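Long-range contact in Ser-thr phosphatase MSPP (Mycobacterium smegmatis, PDB 2JFR), which probably removes phosphate from phosphoserine and phosphothreonine of proteins, as a metal-dependent phosphatase of the PPM (PP2C) family: residues Q125-R138 / R144-R158. Numbering follows the deposited sequence.
Sequences QLTDDHSVAGELVR and RHEARWHPQRHLLTR
His130 and Arg158 both set CG beside their own backbone N (chi1 -51° in His130), which points the two side chains toward each other. A bend at chi3 turns the Arg158 guanidinium over the His130 ring. Helices 132-138 and 144-147 of the PP2C fold pack together; the loop after 144-147 runs near the metal site, with the Arg153 side chain about 4 Å from a bound magnesium (nearest atoms). The stacked centres are 3.6 Å apart and the planes differ by 13°. Asp169 accepts from His130 NE2 and forms salt bridges with Arg158 and Arg138, so its charge probably offsets theirs.

The backbones meet in a single beta bridge at Ser131 and Leu156. Thr157 N donates to His130 O at 2.8 Å, almost straight at 170°. Val132 N donates to Leu155 O. Ser131 is the N-cap of helix 132-138: its OG accepts from Gly134 N at 2.9 Å. A water links Ser131 OG to Arg153 O.

Between the helices, Ala147 CB fits against Val137 CG2 (3.7 Å) and Ala133 CB. His154, in 144-158, binds a third manganese in a structure of this enzyme, but not in this model. Thr157 OG1 donates to the anti lone pair of Glu135 OE2 at 2.7 Å.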
loop_
_atom_site.group_PDB
_atom_site.type_symbol
_atom_site.label_atom_id
_atom_site.label_comp_id
_atom_site.label_asym_id
_atom_site.label_seq_id
_atom_site.Cartn_x
_atom_site.Cartn_y
_atom_site.Cartn_z
ATOM N N GLN A 125 -4.437 -2.574 -11.167
ATOM C CA GLN A 125 -3.581 -1.703 -10.361
ATOM C C GLN A 125 -3.795 -0.267 -10.768
ATOM O O GLN A 125 -3.664 0.108 -11.944
ATOM C CB GLN A 125 -2.121 -2.101 -10.537
ATOM C CG GLN A 125 -1.198 -1.209 -9.702
ATOM C CD GLN A 125 0.196 -1.726 -9.605
ATOM O OE1 GLN A 125 0.466 -2.921 -9.653
ATOM N NE2 GLN A 125 1.110 -0.798 -9.435
ATOM N N LEU A 126 -4.109 0.592 -9.808
ATOM C CA LEU A 126 -4.424 1.979 -10.073
ATOM C C LEU A 126 -3.287 2.927 -9.910
ATOM O O LEU A 126 -3.291 4.016 -10.483
ATOM C CB LEU A 126 -5.541 2.455 -9.129
ATOM C CG LEU A 126 -6.821 1.644 -9.195
ATOM C CD1 LEU A 126 -7.844 2.289 -8.267
ATOM C CD2 LEU A 126 -7.367 1.540 -10.609
ATOM N N THR A 127 -2.294 2.573 -9.130
ATOM C CA THR A 127 -1.161 3.396 -8.790
ATOM C C THR A 127 0.068 3.011 -9.624
ATOM O O THR A 127 0.192 1.892 -10.100
ATOM C CB THR A 127 -0.824 3.236 -7.308
ATOM O OG1 THR A 127 -0.800 1.843 -6.987
ATOM C CG2 THR A 127 -1.830 3.947 -6.424
ATOM N N ASP A 128 0.950 3.973 -9.762
ATOM C CA ASP A 128 2.276 3.671 -10.346
ATOM C C ASP A 128 3.251 3.294 -9.256
ATOM O O ASP A 128 3.161 3.805 -8.117
ATOM C CB ASP A 128 2.837 4.891 -11.072
ATOM C CG ASP A 128 2.100 5.584 -12.109
ATOM O OD1 ASP A 128 1.214 5.162 -12.882
ATOM O OD2 ASP A 128 2.364 6.831 -12.283
ATOM N N ASP A 129 4.106 2.373 -9.583
ATOM C CA ASP A 129 5.177 1.941 -8.668
ATOM C C ASP A 129 6.407 2.813 -8.906
ATOM O O ASP A 129 6.899 2.957 -10.039
ATOM C CB ASP A 129 5.564 0.489 -8.927
ATOM C CG ASP A 129 4.590 -0.508 -8.392
ATOM O OD1 ASP A 129 3.771 -0.203 -7.585
ATOM O OD2 ASP A 129 4.845 -1.673 -8.739
ATOM N N HIS A 130 6.912 3.406 -7.848
ATOM C CA HIS A 130 8.117 4.218 -7.897
ATOM C C HIS A 130 9.311 3.303 -7.633
ATOM O O HIS A 130 9.881 3.238 -6.559
ATOM C CB HIS A 130 8.031 5.331 -6.873
ATOM C CG HIS A 130 6.786 6.118 -6.952
ATOM N ND1 HIS A 130 6.058 6.425 -5.851
ATOM C CD2 HIS A 130 6.099 6.528 -8.033
ATOM C CE1 HIS A 130 4.968 7.033 -6.262
ATOM N NE2 HIS A 130 4.963 7.154 -7.581
ATOM N N SER A 131 9.625 2.556 -8.667
ATOM C CA SER A 131 10.750 1.622 -8.679
ATOM C C SER A 131 11.340 1.673 -10.063
ATOM O O SER A 131 10.722 2.144 -10.994
ATOM C CB SER A 131 10.318 0.213 -8.334
ATOM O OG SER A 131 9.507 -0.308 -9.362
ATOM N N VAL A 132 12.516 1.076 -10.242
ATOM C CA VAL A 132 13.103 1.087 -11.566
ATOM C C VAL A 132 12.169 0.443 -12.577
ATOM O O VAL A 132 11.912 0.925 -13.667
ATOM C CB VAL A 132 14.466 0.371 -11.572
ATOM C CG1 VAL A 132 15.016 0.243 -12.995
ATOM C CG2 VAL A 132 15.430 1.162 -10.673
ATOM N N ALA A 133 11.581 -0.710 -12.213
ATOM C CA ALA A 133 10.626 -1.399 -13.061
ATOM C C ALA A 133 9.358 -0.628 -13.247
ATOM O O ALA A 133 8.810 -0.516 -14.347
ATOM C CB ALA A 133 10.356 -2.790 -12.463
ATOM N N GLY A 134 8.862 -0.040 -12.164
ATOM C CA GLY A 134 7.631 0.699 -12.241
ATOM C C GLY A 134 7.734 1.934 -13.098
ATOM O O GLY A 134 6.779 2.345 -13.753
ATOM N N GLU A 135 8.935 2.555 -13.119
ATOM C CA GLU A 135 9.144 3.758 -13.936
ATOM C C GLU A 135 9.116 3.347 -15.369
ATOM O O GLU A 135 8.663 4.110 -16.238
ATOM C CB GLU A 135 10.416 4.454 -13.587
ATOM C CG GLU A 135 10.486 5.101 -12.197
ATOM C CD GLU A 135 9.679 6.239 -11.750
ATOM O OE1 GLU A 135 8.877 6.683 -12.564
ATOM O OE2 GLU A 135 9.870 6.644 -10.542
ATOM N N LEU A 136 9.581 2.138 -15.718
ATOM C CA LEU A 136 9.486 1.643 -17.064
ATOM C C LEU A 136 8.066 1.389 -17.531
ATOM O O LEU A 136 7.701 1.599 -18.693
ATOM C CB LEU A 136 10.293 0.386 -17.279
ATOM C CG LEU A 136 11.804 0.566 -17.166
ATOM C CD1 LEU A 136 12.504 -0.751 -17.084
ATOM C CD2 LEU A 136 12.296 1.288 -18.401
ATOM N N VAL A 137 7.180 0.949 -16.575
ATOM C CA VAL A 137 5.753 0.933 -16.860
ATOM C C VAL A 137 5.220 2.348 -17.104
ATOM O O VAL A 137 4.505 2.526 -18.106
ATOM C CB VAL A 137 4.992 0.198 -15.725
ATOM C CG1 VAL A 137 3.496 0.108 -16.072
ATOM C CG2 VAL A 137 5.454 -1.212 -15.491
ATOM N N ARG A 138 5.575 3.313 -16.270
ATOM C CA ARG A 138 5.074 4.709 -16.406
ATOM C C ARG A 138 5.564 5.284 -17.726
ATOM O O ARG A 138 4.917 6.136 -18.338
ATOM C CB ARG A 138 5.445 5.481 -15.142
ATOM C CG ARG A 138 5.093 6.936 -14.964
ATOM C CD ARG A 138 4.970 7.394 -13.505
ATOM N NE ARG A 138 4.141 8.593 -13.151
ATOM C CZ ARG A 138 3.835 8.967 -11.891
ATOM N NH1 ARG A 138 4.265 8.255 -10.852
ATOM N NH2 ARG A 138 3.093 10.007 -11.491
ATOM N N ARG A 144 2.941 -4.140 -16.727
ATOM C CA ARG A 144 2.967 -4.420 -15.309
ATOM C C ARG A 144 3.362 -5.881 -14.997
ATOM O O ARG A 144 4.075 -6.198 -14.080
ATOM C CB ARG A 144 1.618 -4.077 -14.679
ATOM C CG ARG A 144 1.130 -2.623 -14.772
ATOM C CD ARG A 144 0.022 -2.389 -13.728
ATOM N NE ARG A 144 -0.856 -1.251 -14.055
ATOM C CZ ARG A 144 -0.541 -0.003 -13.681
ATOM N NH1 ARG A 144 0.541 0.360 -12.984
ATOM N NH2 ARG A 144 -1.439 0.959 -14.032
ATOM N N HIS A 145 2.911 -6.817 -15.834
ATOM C CA HIS A 145 3.287 -8.203 -15.621
ATOM C C HIS A 145 4.796 -8.381 -15.756
ATOM O O HIS A 145 5.446 -9.023 -14.972
ATOM C CB HIS A 145 2.473 -9.129 -16.552
ATOM C CG HIS A 145 2.896 -10.550 -16.417
ATOM N ND1 HIS A 145 2.465 -11.352 -15.348
ATOM C CD2 HIS A 145 3.728 -11.306 -17.159
ATOM C CE1 HIS A 145 3.021 -12.566 -15.508
ATOM N NE2 HIS A 145 3.788 -12.569 -16.588
ATOM N N GLU A 146 5.324 -7.814 -16.854
ATOM C CA GLU A 146 6.789 -7.830 -17.044
ATOM C C GLU A 146 7.548 -7.222 -15.880
ATOM O O GLU A 146 8.595 -7.739 -15.503
ATOM C CB GLU A 146 7.221 -7.069 -18.337
ATOM C CG GLU A 146 6.771 -7.826 -19.557
ATOM C CD GLU A 146 6.673 -7.105 -20.856
ATOM O OE1 GLU A 146 6.683 -5.873 -21.028
ATOM O OE2 GLU A 146 6.570 -7.867 -21.856
ATOM N N ALA A 147 7.029 -6.102 -15.328
ATOM C CA ALA A 147 7.675 -5.491 -14.190
ATOM C C ALA A 147 7.817 -6.457 -12.977
ATOM O O ALA A 147 8.729 -6.283 -12.182
ATOM C CB ALA A 147 6.934 -4.207 -13.827
ATOM N N ARG A 148 6.926 -7.457 -12.814
ATOM C CA ARG A 148 7.019 -8.401 -11.702
ATOM C C ARG A 148 8.330 -9.153 -11.712
ATOM O O ARG A 148 8.782 -9.578 -10.672
ATOM C CB ARG A 148 5.954 -9.568 -11.642
ATOM C CG ARG A 148 4.630 -9.063 -11.444
ATOM C CD ARG A 148 3.607 -10.121 -11.471
ATOM N NE ARG A 148 3.704 -11.070 -10.363
ATOM C CZ ARG A 148 3.084 -12.241 -10.254
ATOM N NH1 ARG A 148 2.224 -12.619 -11.174
ATOM N NH2 ARG A 148 3.295 -13.013 -9.197
ATOM N N TRP A 149 8.905 -9.337 -12.929
ATOM C CA TRP A 149 10.078 -10.178 -13.123
ATOM C C TRP A 149 11.294 -9.391 -13.438
ATOM O O TRP A 149 12.374 -9.969 -13.601
ATOM C CB TRP A 149 9.779 -11.260 -14.227
ATOM C CG TRP A 149 8.384 -11.807 -14.061
ATOM C CD1 TRP A 149 7.363 -11.673 -14.909
ATOM C CD2 TRP A 149 7.910 -12.587 -12.915
ATOM N NE1 TRP A 149 6.232 -12.283 -14.414
ATOM C CE2 TRP A 149 6.556 -12.843 -13.190
ATOM C CE3 TRP A 149 8.498 -13.000 -11.745
ATOM C CZ2 TRP A 149 5.709 -13.575 -12.307
ATOM C CZ3 TRP A 149 7.699 -13.723 -10.876
ATOM C CH2 TRP A 149 6.346 -13.980 -11.189
ATOM N N HIS A 150 11.167 -8.076 -13.469
ATOM C CA HIS A 150 12.284 -7.215 -13.874
ATOM C C HIS A 150 13.361 -7.293 -12.828
ATOM O O HIS A 150 13.059 -7.227 -11.609
ATOM C CB HIS A 150 11.801 -5.779 -14.075
ATOM C CG HIS A 150 12.816 -4.861 -14.678
ATOM N ND1 HIS A 150 13.835 -4.380 -14.019
ATOM C CD2 HIS A 150 12.920 -4.419 -15.930
ATOM C CE1 HIS A 150 14.596 -3.677 -14.798
ATOM N NE2 HIS A 150 14.043 -3.655 -15.999
ATOM N N PRO A 151 14.604 -7.401 -13.234
ATOM C CA PRO A 151 15.654 -7.617 -12.241
ATOM C C PRO A 151 15.943 -6.462 -11.353
ATOM O O PRO A 151 16.679 -6.606 -10.377
ATOM C CB PRO A 151 16.847 -7.959 -13.152
ATOM C CG PRO A 151 16.560 -7.293 -14.470
ATOM C CD PRO A 151 15.100 -7.519 -14.591
ATOM N N GLN A 152 15.413 -5.285 -11.576
ATOM C CA GLN A 152 15.592 -4.172 -10.680
ATOM C C GLN A 152 14.263 -3.684 -10.116
ATOM O O GLN A 152 14.155 -2.569 -9.626
ATOM C CB GLN A 152 16.342 -2.955 -11.285
ATOM C CG GLN A 152 17.869 -3.265 -11.270
ATOM C CD GLN A 152 18.211 -4.102 -12.488
ATOM O OE1 GLN A 152 17.782 -3.845 -13.633
ATOM N NE2 GLN A 152 19.035 -5.119 -12.310
ATOM N N ARG A 153 13.285 -4.567 -10.072
ATOM C CA ARG A 153 11.992 -4.352 -9.425
ATOM C C ARG A 153 12.144 -3.860 -7.985
ATOM O O ARG A 153 11.299 -3.158 -7.437
ATOM C CB ARG A 153 11.177 -5.649 -9.565
ATOM C CG ARG A 153 10.820 -6.366 -8.314
ATOM C CD ARG A 153 9.498 -7.057 -8.306
ATOM N NE ARG A 153 8.245 -6.350 -8.363
ATOM C CZ ARG A 153 7.127 -7.049 -8.159
ATOM N NH1 ARG A 153 5.953 -6.371 -8.229
ATOM N NH2 ARG A 153 7.111 -8.359 -7.880
ATOM N N HIS A 154 13.157 -4.356 -7.336
ATOM C CA HIS A 154 13.307 -4.130 -5.915
ATOM C C HIS A 154 13.913 -2.767 -5.616
ATOM O O HIS A 154 13.987 -2.449 -4.417
ATOM C CB HIS A 154 14.225 -5.196 -5.305
ATOM C CG HIS A 154 15.621 -5.242 -5.866
ATOM N ND1 HIS A 154 15.873 -5.613 -7.209
ATOM C CD2 HIS A 154 16.849 -4.908 -5.313
ATOM C CE1 HIS A 154 17.163 -5.522 -7.414
ATOM N NE2 HIS A 154 17.774 -5.119 -6.303
ATOM N N LEU A 155 14.319 -1.983 -6.569
ATOM C CA LEU A 155 14.989 -0.727 -6.271
ATOM C C LEU A 155 14.019 0.426 -6.423
ATOM O O LEU A 155 13.494 0.712 -7.505
ATOM C CB LEU A 155 16.128 -0.588 -7.283
ATOM C CG LEU A 155 17.239 -1.622 -7.074
ATOM C CD1 LEU A 155 18.228 -1.465 -8.231
ATOM C CD2 LEU A 155 17.906 -1.477 -5.714
ATOM N N LEU A 156 13.742 1.081 -5.292
ATOM C CA LEU A 156 12.798 2.171 -5.237
ATOM C C LEU A 156 13.368 3.442 -5.811
ATOM O O LEU A 156 14.545 3.755 -5.636
ATOM C CB LEU A 156 12.380 2.441 -3.805
ATOM C CG LEU A 156 11.606 1.298 -3.109
ATOM C CD1 LEU A 156 11.403 1.626 -1.674
ATOM C CD2 LEU A 156 10.274 1.033 -3.811
ATOM N N THR A 157 12.515 4.261 -6.422
ATOM C CA THR A 157 12.877 5.579 -6.883
ATOM C C THR A 157 12.298 6.681 -6.021
ATOM O O THR A 157 12.734 7.830 -6.131
ATOM C CB THR A 157 12.466 5.796 -8.339
ATOM O OG1 THR A 157 11.057 5.575 -8.412
ATOM C CG2 THR A 157 13.237 4.888 -9.262
ATOM N N ARG A 158 11.344 6.371 -5.125
ATOM C CA ARG A 158 10.814 7.303 -4.176
ATOM C C ARG A 158 10.503 6.506 -2.909
ATOM O O ARG A 158 10.081 5.364 -3.000
ATOM C CB ARG A 158 9.536 8.026 -4.569
ATOM C CG ARG A 158 9.536 8.729 -5.895
ATOM C CD ARG A 158 8.258 9.518 -6.125
ATOM N NE ARG A 158 7.796 9.600 -7.452
ATOM C CZ ARG A 158 6.607 9.969 -7.899
ATOM N NH1 ARG A 158 5.725 10.427 -7.003
ATOM N NH2 ARG A 158 6.336 9.929 -9.195
HETATM O O HOH W 1 8.534 -2.359 -8.135
#